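Local coordinates for putative aldehyde dehydrogenase (Burkholderia cenocepacia, PDB 4YWE), which probably oxidises an aldehyde substrate with NAD or NADP as electron acceptor, at residues L142-P147 with K480-R485; G169-A174 with Y474-L479; H148-H153 with P225-I230; V77-S82 with Y117-A122; T413-V418 with G460-G465. One frame throughout, in Å; residues are numbered along the deposited sequence.

Interaction 1: residues L142-P147 with K480-R485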
# COMPACT_ATOMS: atom_id res chain seq x y z
N LEU A 142 12.10 9.26 -2.45
CA LEU A 142 10.85 9.30 -1.69
C LEU A 142 9.77 10.03 -2.47
O LEU A 142 10.06 10.88 -3.32
CB LEU A 142 11.06 9.96 -0.32
CG LEU A 142 11.45 11.44 -0.25
CD1 LEU A 142 11.01 12.04 1.07
CD2 LEU A 142 12.95 11.62 -0.43
N THR A 143 8.52 9.68 -2.20
CA THR A 143 7.39 10.35 -2.83
C THR A 143 6.47 10.94 -1.77
O THR A 143 6.27 10.35 -0.71
CB THR A 143 6.58 9.38 -3.72
OG1 THR A 143 5.91 8.42 -2.91
CG2 THR A 143 7.50 8.67 -4.71
N VAL A 144 5.91 12.10 -2.07
CA VAL A 144 4.99 12.77 -1.15
C VAL A 144 3.71 13.12 -1.89
O VAL A 144 3.75 13.59 -3.03
CB VAL A 144 5.64 14.02 -0.53
CG1 VAL A 144 6.68 13.61 0.51
CG2 VAL A 144 6.26 14.89 -1.60
N ARG A 145 2.58 12.90 -1.24
CA ARG A 145 1.29 13.20 -1.84
C ARG A 145 0.78 14.54 -1.33
O ARG A 145 0.25 14.65 -0.22
CB ARG A 145 0.29 12.08 -1.55
CG ARG A 145 0.75 10.74 -2.10
CD ARG A 145 -0.28 9.63 -1.91
NE ARG A 145 0.25 8.35 -2.37
CZ ARG A 145 0.24 7.96 -3.64
NH1 ARG A 145 -0.27 8.74 -4.58
NH2 ARG A 145 0.75 6.78 -3.98
N GLU A 146 0.97 15.57 -2.15
CA GLU A 146 0.65 16.94 -1.76
C GLU A 146 -0.71 17.36 -2.31
O GLU A 146 -1.10 16.92 -3.39
CB GLU A 146 1.73 17.89 -2.26
CG GLU A 146 3.12 17.57 -1.77
CD GLU A 146 4.18 18.34 -2.52
OE1 GLU A 146 3.94 18.65 -3.71
OE2 GLU A 146 5.23 18.64 -1.93
N PRO A 147 -1.41 18.23 -1.57
CA PRO A 147 -2.69 18.76 -2.06
C PRO A 147 -2.51 19.52 -3.38
O PRO A 147 -1.41 20.02 -3.64
CB PRO A 147 -3.13 19.71 -0.94
CG PRO A 147 -1.87 20.07 -0.23
CD PRO A 147 -1.03 18.83 -0.28
N LYS A 480 4.54 13.96 -5.82
CA LYS A 480 5.84 14.57 -6.08
C LYS A 480 6.94 13.57 -5.74
O LYS A 480 6.96 13.01 -4.64
CB LYS A 480 6.02 15.85 -5.26
CG LYS A 480 7.44 16.41 -5.31
CD LYS A 480 7.64 17.56 -4.33
CE LYS A 480 6.91 18.81 -4.77
NZ LYS A 480 7.08 19.93 -3.80
N THR A 481 7.85 13.35 -6.67
CA THR A 481 8.96 12.42 -6.44
C THR A 481 10.25 13.19 -6.16
O THR A 481 10.62 14.10 -6.89
CB THR A 481 9.16 11.48 -7.64
OG1 THR A 481 7.94 10.79 -7.92
CG2 THR A 481 10.26 10.47 -7.35
N ILE A 482 10.92 12.81 -5.08
CA ILE A 482 12.16 13.46 -4.68
C ILE A 482 13.32 12.47 -4.73
O ILE A 482 13.36 11.51 -3.96
CB ILE A 482 12.03 14.08 -3.28
CG1 ILE A 482 10.86 15.07 -3.24
CG2 ILE A 482 13.33 14.76 -2.87
CD1 ILE A 482 10.55 15.60 -1.86
N ALA A 483 14.27 12.72 -5.63
CA ALA A 483 15.41 11.84 -5.80
C ALA A 483 16.68 12.46 -5.23
O ALA A 483 17.20 13.44 -5.77
CB ALA A 483 15.61 11.49 -7.27
N ILE A 484 17.18 11.89 -4.14
CA ILE A 484 18.36 12.42 -3.47
C ILE A 484 19.61 11.62 -3.82
O ILE A 484 19.70 10.44 -3.50
CB ILE A 484 18.16 12.45 -1.94
CG1 ILE A 484 16.80 13.04 -1.59
CG2 ILE A 484 19.29 13.22 -1.27
CD1 ILE A 484 16.42 12.85 -0.13
N ARG A 485 20.57 12.27 -4.47
CA ARG A 485 21.87 11.67 -4.72
C ARG A 485 22.82 12.03 -3.59
O ARG A 485 23.22 13.18 -3.45
CB ARG A 485 22.44 12.13 -6.06
CG ARG A 485 23.76 11.48 -6.43
CD ARG A 485 24.28 11.98 -7.77
NE ARG A 485 25.55 11.37 -8.13
CZ ARG A 485 26.74 11.85 -7.75
NH1 ARG A 485 26.81 12.94 -7.00
NH2 ARG A 485 27.85 11.23 -8.12
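Leu142 and Val144 each form an antiparallel hydrogen-bonded pair, with Ile482 and Lys480 respectively, and the two strand segments run at 154° with axes 4.7 Å apart. The Ile482 N to Leu142 O bond is short at 2.7 Å. Between these pairs sits the non-hydrogen-bonded pair Thr143 and Thr481, whose side chains lie side by side, Thr143 CG2 meeting Thr481 OG1 at 3.9 Å. The other face carries Leu142, Val144, Lys480 and Ile482. There Leu142 CD2 reaches Ile484 CD1 at 3.7 Å, because chi1 of 64° sets CG between the backbone N and the carbonyl carbon. These antiparallel strands belong to the extension that, in aldehyde dehydrogenases, typically serves oligomerisation; here Thr481 to Ile484 continue the sheet as a parallel ladder with a second subunit. Val144 CG2 lies alongside Lys480 CB at 3.8 Å. Farther out, the lysine chain bends at chi3 (-72°) and carries NZ across to Glu146, where OE2 receives it on the syn lone pair at 2.9 Å in a salt bridge. Lys480 NZ also donates to Ala433 O and Leu436 O of the second subunit, while Thr143 OG1 bonds to Glu131 N in its own chain.

Interaction 2: residues G169-A174 with Y474-L479; sequences GAALAA and YGFTAL
Phe476 turns its CG anti to its carbonyl carbon (chi1 -77°), which sends the ring over segment 169-174, and chi2 lays one face against Ala171. The CB of Ala171 stands 4.0 Å from the ring centroid, 26° off the normal, a CH-pi contact shifted toward the rim on the side of CD1 and CE1. Ala170 comes in obliquely from the same side of the ring plane, its CB 3.6 Å from Phe476 CD2. One helical turn on from Ala170, Ala174 CB touches Phe476 CB at 3.9 Å. The same methyl meets Thr477 CG2, which stands anti to the carbonyl carbon, at 3.7 Å. The contact joins the C-terminal end of helix 160-174, which follows strand 139-155 in the nucleotide-binding type of alpha/beta domain expected for this family, to the turn between helix 472-475 and strand 477-485. With alanine at all three contact positions, the helix lets the ring come close to its backbone: Phe476 CG lies 3.9 Å from Ala171 CA. No hydrogen bond crosses between the segments, but Asn176 ND2 bonds to both Phe476 O and Ala171 O. Thr477 OG1 is held by Leu473 O, and His229 meets the phenyl ring with planes at about 70°.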
# COMPACT_ATOMS: atom_id res chain seq x y z
N GLY A 169 -15.03 17.06 2.11
CA GLY A 169 -14.44 16.32 3.21
C GLY A 169 -13.11 15.68 2.85
O GLY A 169 -12.17 15.69 3.65
N ALA A 170 -13.03 15.12 1.65
CA ALA A 170 -11.80 14.50 1.17
C ALA A 170 -10.77 15.56 0.79
O ALA A 170 -9.58 15.40 1.05
CB ALA A 170 -12.08 13.58 -0.01
N ALA A 171 -11.24 16.63 0.16
CA ALA A 171 -10.37 17.72 -0.27
C ALA A 171 -9.70 18.39 0.93
O ALA A 171 -8.50 18.67 0.90
CB ALA A 171 -11.15 18.74 -1.08
N LEU A 172 -10.48 18.64 1.97
CA LEU A 172 -9.97 19.25 3.19
C LEU A 172 -8.96 18.33 3.88
O LEU A 172 -7.91 18.78 4.34
CB LEU A 172 -11.11 19.59 4.14
CG LEU A 172 -11.93 20.84 3.80
CD1 LEU A 172 -13.11 20.98 4.75
CD2 LEU A 172 -11.04 22.08 3.84
N ALA A 173 -9.30 17.05 3.96
CA ALA A 173 -8.43 16.07 4.60
C ALA A 173 -7.10 15.97 3.87
O ALA A 173 -6.05 15.75 4.49
CB ALA A 173 -9.11 14.70 4.66
N ALA A 174 -7.14 16.16 2.56
CA ALA A 174 -5.95 16.10 1.72
C ALA A 174 -5.09 17.36 1.88
O ALA A 174 -3.93 17.38 1.49
CB ALA A 174 -6.33 15.91 0.26
N TYR A 474 -6.42 10.22 -3.23
CA TYR A 474 -5.44 10.19 -4.31
C TYR A 474 -5.85 11.12 -5.44
O TYR A 474 -5.00 11.64 -6.18
CB TYR A 474 -5.26 8.77 -4.84
CG TYR A 474 -4.78 7.79 -3.79
CD1 TYR A 474 -3.49 7.84 -3.30
CD2 TYR A 474 -5.64 6.81 -3.30
CE1 TYR A 474 -3.05 6.95 -2.34
CE2 TYR A 474 -5.21 5.91 -2.34
CZ TYR A 474 -3.92 5.99 -1.86
OH TYR A 474 -3.49 5.10 -0.90
N GLY A 475 -7.15 11.34 -5.59
CA GLY A 475 -7.66 12.26 -6.58
C GLY A 475 -7.54 13.71 -6.15
O GLY A 475 -7.57 14.62 -6.98
N PHE A 476 -7.40 13.92 -4.84
CA PHE A 476 -7.30 15.27 -4.30
C PHE A 476 -5.86 15.63 -3.93
O PHE A 476 -5.61 16.65 -3.29
CB PHE A 476 -8.21 15.44 -3.08
CG PHE A 476 -9.66 15.60 -3.44
CD1 PHE A 476 -10.12 16.77 -4.03
CD2 PHE A 476 -10.58 14.59 -3.18
CE1 PHE A 476 -11.45 16.92 -4.35
CE2 PHE A 476 -11.91 14.74 -3.50
CZ PHE A 476 -12.35 15.91 -4.09
N THR A 477 -4.92 14.78 -4.32
CA THR A 477 -3.50 15.08 -4.16
C THR A 477 -2.76 14.85 -5.47
O THR A 477 -3.31 14.28 -6.41
CB THR A 477 -2.84 14.25 -3.04
OG1 THR A 477 -2.96 12.85 -3.34
CG2 THR A 477 -3.47 14.54 -1.69
N ALA A 478 -1.51 15.30 -5.53
CA ALA A 478 -0.65 15.07 -6.68
C ALA A 478 0.71 14.57 -6.20
O ALA A 478 1.28 15.12 -5.26
CB ALA A 478 -0.49 16.33 -7.50
N LEU A 479 1.22 13.52 -6.85
CA LEU A 479 2.45 12.89 -6.40
C LEU A 479 3.68 13.69 -6.80
O LEU A 479 3.85 14.07 -7.96
CB LEU A 479 2.56 11.47 -6.95
CG LEU A 479 3.63 10.59 -6.31
CD1 LEU A 479 3.24 10.24 -4.88
CD2 LEU A 479 3.87 9.33 -7.13

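Interaction 3: residues H148-H153 with P225-I230; sequences HGVTGH and PGIDHI
Three hydrogen bonds join the segments, and two of them tie Val150 to Asp228 in both directions. Val150 N donates to Asp228 OD2 at 2.8 Å along a nearly straight line (176°), using the anti lone pair of that oxygen, while Asp228 N returns a bond to Val150 O. The carboxylate reaches back to the strand because chi1 of -54° places CG beside its own backbone N. The third bond, Gly152 N to His229 O at 2.7 Å, belongs to the parallel pairing of Thr151 with His229 and Gly152 with Ile230. Weaker CA-H...O contacts reinforce it, from Thr151 CA to His229 O and from Ile230 CA to Gly152 O.

Charge enters through OD2 of Asp228, which also forms a salt bridge with Arg59 in helix 48-63, so one oxygen serves two donors.

Aromatic contacts lie on the His148 side. The His148 and His229 rings are almost parallel, planes at 6°, but slid apart so that they barely overlap, with centroids separated by 4.6 Å. His229 CB instead covers the His148 face, 3.8 Å from its centroid. The NE2 of His148 bonds to Gly475 O, which helps fix the ring's rotation.

Apolar contact comes from Ile227: CG1 lies 4.2 Å from Val150 CG1, and CD1 takes the side of the strand where Gly152 carries no side chain; CG2 rests against the backbone, 3.5 Å from Gly152 N.

Parallel strands 139-155 and 229-233, with helices between them in the chain, form part of the central sheet of a Rossmann-like alpha/beta domain, consistent with the dinucleotide-binding domain of aldehyde dehydrogenases.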
# COMPACT_ATOMS: atom_id res chain seq x y z
N HIS A 148 -3.56 19.58 -4.19
CA HIS A 148 -3.51 20.35 -5.43
C HIS A 148 -3.31 21.82 -5.12
O HIS A 148 -2.61 22.53 -5.83
CB HIS A 148 -4.80 20.15 -6.23
CG HIS A 148 -5.01 18.75 -6.70
ND1 HIS A 148 -4.21 18.15 -7.65
CD2 HIS A 148 -5.95 17.83 -6.37
CE1 HIS A 148 -4.64 16.92 -7.87
NE2 HIS A 148 -5.69 16.70 -7.10
N GLY A 149 -3.94 22.27 -4.03
CA GLY A 149 -3.92 23.67 -3.65
C GLY A 149 -5.32 24.17 -3.40
O GLY A 149 -5.87 24.00 -2.31
N VAL A 150 -5.91 24.79 -4.42
CA VAL A 150 -7.30 25.21 -4.35
C VAL A 150 -8.16 24.27 -5.19
O VAL A 150 -7.91 24.10 -6.39
CB VAL A 150 -7.47 26.67 -4.81
CG1 VAL A 150 -8.95 27.04 -4.84
CG2 VAL A 150 -6.70 27.60 -3.89
N THR A 151 -9.16 23.66 -4.56
CA THR A 151 -10.04 22.74 -5.26
C THR A 151 -11.42 23.36 -5.47
O THR A 151 -11.99 23.95 -4.56
CB THR A 151 -10.20 21.41 -4.51
OG1 THR A 151 -10.62 21.67 -3.16
CG2 THR A 151 -8.88 20.65 -4.49
N GLY A 152 -11.95 23.21 -6.68
CA GLY A 152 -13.29 23.68 -7.00
C GLY A 152 -14.29 22.55 -6.89
O GLY A 152 -14.01 21.42 -7.28
N HIS A 153 -15.47 22.86 -6.36
CA HIS A 153 -16.47 21.83 -6.11
C HIS A 153 -17.84 22.22 -6.67
O HIS A 153 -18.44 23.20 -6.23
CB HIS A 153 -16.58 21.55 -4.61
CG HIS A 153 -15.29 21.15 -3.98
ND1 HIS A 153 -14.95 19.84 -3.73
CD2 HIS A 153 -14.24 21.89 -3.53
CE1 HIS A 153 -13.75 19.79 -3.17
NE2 HIS A 153 -13.30 21.02 -3.04
N PRO A 225 -8.55 30.35 -13.58
CA PRO A 225 -7.17 29.84 -13.66
C PRO A 225 -6.52 29.64 -12.29
O PRO A 225 -5.45 29.04 -12.21
CB PRO A 225 -6.43 30.93 -14.45
CG PRO A 225 -7.50 31.86 -14.96
CD PRO A 225 -8.62 31.75 -14.00
N GLY A 226 -7.16 30.14 -11.24
CA GLY A 226 -6.62 30.05 -9.90
C GLY A 226 -7.00 28.79 -9.14
O GLY A 226 -6.63 28.61 -7.98
N ILE A 227 -7.76 27.92 -9.80
CA ILE A 227 -8.16 26.64 -9.22
C ILE A 227 -7.27 25.54 -9.79
O ILE A 227 -6.87 25.61 -10.96
CB ILE A 227 -9.66 26.36 -9.47
CG1 ILE A 227 -10.50 27.42 -8.76
CG2 ILE A 227 -10.05 24.97 -8.99
CD1 ILE A 227 -11.99 27.27 -8.98
N ASP A 228 -6.93 24.54 -8.98
CA ASP A 228 -5.96 23.53 -9.38
C ASP A 228 -6.60 22.18 -9.69
O ASP A 228 -5.99 21.33 -10.33
CB ASP A 228 -4.90 23.37 -8.29
CG ASP A 228 -4.25 24.68 -7.93
OD1 ASP A 228 -3.52 25.24 -8.77
OD2 ASP A 228 -4.47 25.16 -6.79
N HIS A 229 -7.83 21.98 -9.22
CA HIS A 229 -8.55 20.73 -9.43
C HIS A 229 -10.04 20.94 -9.22
O HIS A 229 -10.45 21.69 -8.34
CB HIS A 229 -8.03 19.64 -8.49
CG HIS A 229 -8.86 18.39 -8.48
ND1 HIS A 229 -8.65 17.35 -9.36
CD2 HIS A 229 -9.91 18.03 -7.71
CE1 HIS A 229 -9.53 16.39 -9.12
NE2 HIS A 229 -10.31 16.78 -8.13
N ILE A 230 -10.85 20.27 -10.04
CA ILE A 230 -12.30 20.43 -9.95
C ILE A 230 -12.98 19.09 -9.70
O ILE A 230 -12.70 18.10 -10.37
CB ILE A 230 -12.86 21.08 -11.23
CG1 ILE A 230 -12.25 22.47 -11.44
CG2 ILE A 230 -14.38 21.18 -11.15
CD1 ILE A 230 -12.76 23.18 -12.67

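Interaction 4: residues V77-S82 with Y117-A122; sequences VLMRLS and YFEFYA
Ser82 OG, held by a hydrogen bond to Ala115 O, one turn before Glu119, rests 3.3 Å from Glu119 CB on the facing helix. Its chi1 of 177° swings the hydroxyl anti to the backbone N and out across the helix gap. No hydrogen bond passes directly between the two segments, so their contact is one of side-chain packing. Their axes approach to 7.8 Å and run nearly antiparallel at 157°, a close spacing consistent with the small residues at both points of nearest backbone approach: Ala122 opposite Leu78, and Ser82 opposite Phe118, each with CA atoms 5.1 Å apart. Leu81 lays CD2 over the centre of the Phe118 ring, 3.6 Å from the centroid and 14° off the normal, a well-centred CH-pi contact. Leu78 crosses the phenylalanine at about a right angle, and its CB meets Ala122 CB at 3.8 Å. Toward the fourth subunit, Met79 bends at chi2 and chi3 so that CE folds back to within 3.8 Å of Ala122 CB and also approaches Glu119 O. Glu119 itself pairs with Arg116 through OE1 and with Arg76 of the fourth subunit through OE2, while Met79 packs on Met79 of that same subunit. Within the chain, Leu81 leans on helix 188-200, and Leu78 and Tyr121 both pack on Ala173 of helix 160-174, placing the antiparallel helices 71-87 and 104-124 against that helix.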
# COMPACT_ATOMS: atom_id res chain seq x y z
N VAL A 77 -9.85 18.93 13.19
CA VAL A 77 -10.81 19.92 12.73
C VAL A 77 -12.02 19.23 12.12
O VAL A 77 -13.17 19.56 12.42
CB VAL A 77 -10.18 20.91 11.73
CG1 VAL A 77 -11.25 21.78 11.09
CG2 VAL A 77 -9.13 21.76 12.43
N LEU A 78 -11.75 18.25 11.25
CA LEU A 78 -12.82 17.49 10.61
C LEU A 78 -13.59 16.65 11.62
O LEU A 78 -14.79 16.45 11.48
CB LEU A 78 -12.24 16.60 9.51
CG LEU A 78 -11.72 17.34 8.28
CD1 LEU A 78 -11.11 16.37 7.28
CD2 LEU A 78 -12.83 18.15 7.63
N MET A 79 -12.89 16.16 12.64
CA MET A 79 -13.54 15.36 13.68
C MET A 79 -14.48 16.22 14.51
O MET A 79 -15.60 15.80 14.83
CB MET A 79 -12.50 14.70 14.59
CG MET A 79 -13.10 13.72 15.57
SD MET A 79 -14.04 12.41 14.74
CE MET A 79 -12.71 11.34 14.20
N ARG A 80 -14.04 17.42 14.87
CA ARG A 80 -14.89 18.36 15.59
C ARG A 80 -16.11 18.73 14.75
O ARG A 80 -17.22 18.81 15.26
CB ARG A 80 -14.12 19.62 15.98
CG ARG A 80 -13.23 19.46 17.21
CD ARG A 80 -12.69 20.80 17.69
NE ARG A 80 -11.72 21.37 16.77
CZ ARG A 80 -10.41 21.14 16.83
NH1 ARG A 80 -9.92 20.34 17.77
NH2 ARG A 80 -9.59 21.70 15.94
N LEU A 81 -15.88 18.94 13.46
CA LEU A 81 -16.95 19.24 12.52
C LEU A 81 -17.92 18.07 12.44
O LEU A 81 -19.14 18.26 12.37
CB LEU A 81 -16.39 19.56 11.13
CG LEU A 81 -17.39 19.77 10.00
CD1 LEU A 81 -18.41 20.84 10.38
CD2 LEU A 81 -16.68 20.13 8.71
N SER A 82 -17.38 16.86 12.45
CA SER A 82 -18.19 15.64 12.45
C SER A 82 -19.15 15.61 13.63
O SER A 82 -20.32 15.26 13.48
CB SER A 82 -17.29 14.40 12.47
OG SER A 82 -18.06 13.22 12.53
N TYR A 117 -18.85 11.03 6.74
CA TYR A 117 -17.80 11.46 5.82
C TYR A 117 -16.69 12.20 6.55
O TYR A 117 -15.50 11.89 6.38
CB TYR A 117 -18.37 12.35 4.72
CG TYR A 117 -18.95 11.59 3.55
CD1 TYR A 117 -18.18 10.71 2.81
CD2 TYR A 117 -20.28 11.77 3.17
CE1 TYR A 117 -18.70 10.01 1.74
CE2 TYR A 117 -20.81 11.08 2.10
CZ TYR A 117 -20.02 10.20 1.39
OH TYR A 117 -20.55 9.52 0.32
N PHE A 118 -17.07 13.17 7.38
CA PHE A 118 -16.11 13.97 8.11
C PHE A 118 -15.38 13.14 9.16
O PHE A 118 -14.18 13.33 9.38
CB PHE A 118 -16.81 15.17 8.76
CG PHE A 118 -17.26 16.21 7.78
CD1 PHE A 118 -16.51 16.49 6.65
CD2 PHE A 118 -18.45 16.90 7.98
CE1 PHE A 118 -16.93 17.44 5.74
CE2 PHE A 118 -18.87 17.86 7.07
CZ PHE A 118 -18.11 18.13 5.95
N GLU A 119 -16.09 12.22 9.79
CA GLU A 119 -15.49 11.33 10.78
C GLU A 119 -14.45 10.42 10.15
O GLU A 119 -13.35 10.24 10.68
CB GLU A 119 -16.57 10.47 11.46
CG GLU A 119 -16.03 9.50 12.49
CD GLU A 119 -17.09 8.56 13.03
OE1 GLU A 119 -17.87 8.02 12.22
OE2 GLU A 119 -17.14 8.37 14.26
N PHE A 120 -14.80 9.84 9.00
CA PHE A 120 -13.92 8.91 8.30
C PHE A 120 -12.64 9.60 7.84
O PHE A 120 -11.54 9.12 8.08
CB PHE A 120 -14.65 8.29 7.10
CG PHE A 120 -13.81 7.32 6.31
CD1 PHE A 120 -13.64 6.01 6.73
CD2 PHE A 120 -13.20 7.72 5.13
CE1 PHE A 120 -12.88 5.13 6.00
CE2 PHE A 120 -12.43 6.84 4.40
CZ PHE A 120 -12.27 5.54 4.83
N TYR A 121 -12.80 10.75 7.18
CA TYR A 121 -11.66 11.45 6.60
C TYR A 121 -10.80 12.11 7.68
O TYR A 121 -9.62 12.37 7.46
CB TYR A 121 -12.14 12.49 5.58
CG TYR A 121 -12.52 11.86 4.26
CD1 TYR A 121 -11.68 10.95 3.65
CD2 TYR A 121 -13.72 12.17 3.64
CE1 TYR A 121 -12.01 10.36 2.44
CE2 TYR A 121 -14.07 11.59 2.43
CZ TYR A 121 -13.21 10.69 1.84
OH TYR A 121 -13.54 10.10 0.64
N ALA A 122 -11.39 12.37 8.84
CA ALA A 122 -10.65 12.92 9.97
C ALA A 122 -9.54 11.96 10.38
O ALA A 122 -8.44 12.38 10.74
CB ALA A 122 -11.58 13.19 11.14

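Interaction 5: residues T413-V418 with G460-G465; sequences TPYGLV and GHSGHG. With MG (magnesium ion), chain J.
The turn at Gly460 to Gly463, which carries a magnesium site, packs against the loop between helix 403-410 and strand 418-422 beside the presumed catalytic region of this aldehyde dehydrogenase fold. Gly460 O binds the magnesium ion at 2.5 Å, two waters add to the shell, and His250 O of a second subunit completes the ligands seen; water 1 also donates to Gly463 O. The next residue ties the turn to the loop: His461 N donates to Pro414 O at 3.1 Å, though it approaches from 35° above the carbonyl plane rather than on a lone pair. Pro414 CB covers one face of the His461 imidazole, 4.3 Å from its centroid and toward the rim, while the histidine ring meets His250 of the second subunit edge-to-face. An ST turn shapes the loop just here, Thr413 OG1 accepting from Tyr415 N. Leu417 lies about 5 Å, side chain to side chain, from Glu256, the predicted active-site residue. The buried hydroxyl of Ser462 carries the second link. With chi1 of -71° its OG points at the loop, sits at the edge of the Tyr415 ring near its plane, bonds to Gly258 O, and accepts Gly416 N at 2.8 Å along a nearly straight N-H (170°).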
# COMPACT_ATOMS: atom_id res chain seq x y z
N THR A 413 -25.86 -0.05 -22.14
CA THR A 413 -26.14 1.38 -22.17
C THR A 413 -24.83 2.16 -22.16
O THR A 413 -23.78 1.58 -21.89
CB THR A 413 -27.03 1.81 -20.97
OG1 THR A 413 -26.22 1.96 -19.80
CG2 THR A 413 -28.12 0.78 -20.72
N PRO A 414 -24.87 3.46 -22.48
CA PRO A 414 -23.63 4.25 -22.41
C PRO A 414 -23.11 4.41 -20.99
O PRO A 414 -21.94 4.74 -20.79
CB PRO A 414 -24.04 5.61 -22.98
CG PRO A 414 -25.25 5.33 -23.81
CD PRO A 414 -25.97 4.23 -23.11
N TYR A 415 -23.97 4.18 -20.00
CA TYR A 415 -23.62 4.41 -18.60
C TYR A 415 -22.97 3.18 -17.96
O TYR A 415 -23.06 2.07 -18.48
CB TYR A 415 -24.86 4.81 -17.81
CG TYR A 415 -25.54 6.06 -18.32
CD1 TYR A 415 -25.10 7.32 -17.95
CD2 TYR A 415 -26.63 5.97 -19.18
CE1 TYR A 415 -25.72 8.46 -18.41
CE2 TYR A 415 -27.26 7.11 -19.66
CZ TYR A 415 -26.80 8.36 -19.27
OH TYR A 415 -27.42 9.49 -19.73
N GLY A 416 -22.31 3.41 -16.83
CA GLY A 416 -21.67 2.35 -16.07
C GLY A 416 -21.21 2.86 -14.72
O GLY A 416 -20.07 3.28 -14.57
N LEU A 417 -22.11 2.84 -13.75
CA LEU A 417 -21.84 3.45 -12.45
C LEU A 417 -21.90 2.43 -11.32
O LEU A 417 -20.93 2.25 -10.57
CB LEU A 417 -22.83 4.59 -12.19
CG LEU A 417 -22.59 5.45 -10.94
CD1 LEU A 417 -21.20 6.04 -10.97
CD2 LEU A 417 -23.64 6.55 -10.85
N VAL A 418 -23.04 1.76 -11.19
CA VAL A 418 -23.27 0.78 -10.13
C VAL A 418 -24.05 -0.40 -10.71
O VAL A 418 -24.83 -0.24 -11.65
CB VAL A 418 -24.01 1.43 -8.92
CG1 VAL A 418 -24.61 0.38 -8.00
CG2 VAL A 418 -23.07 2.34 -8.14
N GLY A 460 -17.40 5.15 -18.92
CA GLY A 460 -18.20 5.62 -20.03
C GLY A 460 -18.82 6.98 -19.77
O GLY A 460 -18.16 7.90 -19.29
N HIS A 461 -20.11 7.10 -20.07
CA HIS A 461 -20.82 8.37 -19.90
C HIS A 461 -21.25 8.61 -18.46
O HIS A 461 -21.94 9.58 -18.16
CB HIS A 461 -22.03 8.43 -20.83
CG HIS A 461 -21.68 8.73 -22.26
ND1 HIS A 461 -22.36 9.66 -23.01
CD2 HIS A 461 -20.72 8.22 -23.06
CE1 HIS A 461 -21.84 9.72 -24.22
NE2 HIS A 461 -20.84 8.85 -24.28
N SER A 462 -20.84 7.72 -17.56
CA SER A 462 -21.07 7.92 -16.13
C SER A 462 -19.93 8.72 -15.52
O SER A 462 -19.94 9.01 -14.32
CB SER A 462 -21.22 6.57 -15.41
OG SER A 462 -22.45 5.95 -15.74
N GLY A 463 -18.95 9.08 -16.35
CA GLY A 463 -17.84 9.90 -15.91
C GLY A 463 -16.53 9.14 -15.75
O GLY A 463 -16.33 8.10 -16.37
N HIS A 464 -15.65 9.68 -14.92
CA HIS A 464 -14.37 9.03 -14.62
C HIS A 464 -13.80 9.57 -13.32
O HIS A 464 -14.16 10.66 -12.87
CB HIS A 464 -13.38 9.23 -15.77
CG HIS A 464 -13.17 10.67 -16.15
ND1 HIS A 464 -12.38 11.52 -15.41
CD2 HIS A 464 -13.64 11.39 -17.19
CE1 HIS A 464 -12.38 12.71 -15.98
NE2 HIS A 464 -13.13 12.66 -17.06
N GLY A 465 -12.90 8.80 -12.71
CA GLY A 465 -12.35 9.16 -11.41
C GLY A 465 -13.14 8.53 -10.29
O GLY A 465 -14.24 8.02 -10.50
MG MG J . -15.66 7.98 -19.11
O HOH W 1 -14.31 6.46 -18.12
O HOH W 2 -16.03 7.42 -21.56

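Interactions 1, 2 and 3 share one sheet: strand 139-155 supplies the first segments of 1 and 3, and strand 477-485 serves 1 and 2. Glu146 O of interaction 1 probably bonds to Ala478 N of interaction 2 (2.7 Å), and Thr477 O of interaction 2 packs against His148 CE1 of interaction 3 (3.3 Å). Interaction 4 joins this group through Tyr121, whose CZ lies 3.6 Å from Ala170 CB. Interaction 5 touches none of them (nearest atoms about 7 Å from interaction 2), though its strand 463-464 belongs to the same sheet. Side chains of interactions 2, 3, 4 and 5 lie about 8, 9, 10 and 5 Å from that of Glu256, the predicted active-site residue.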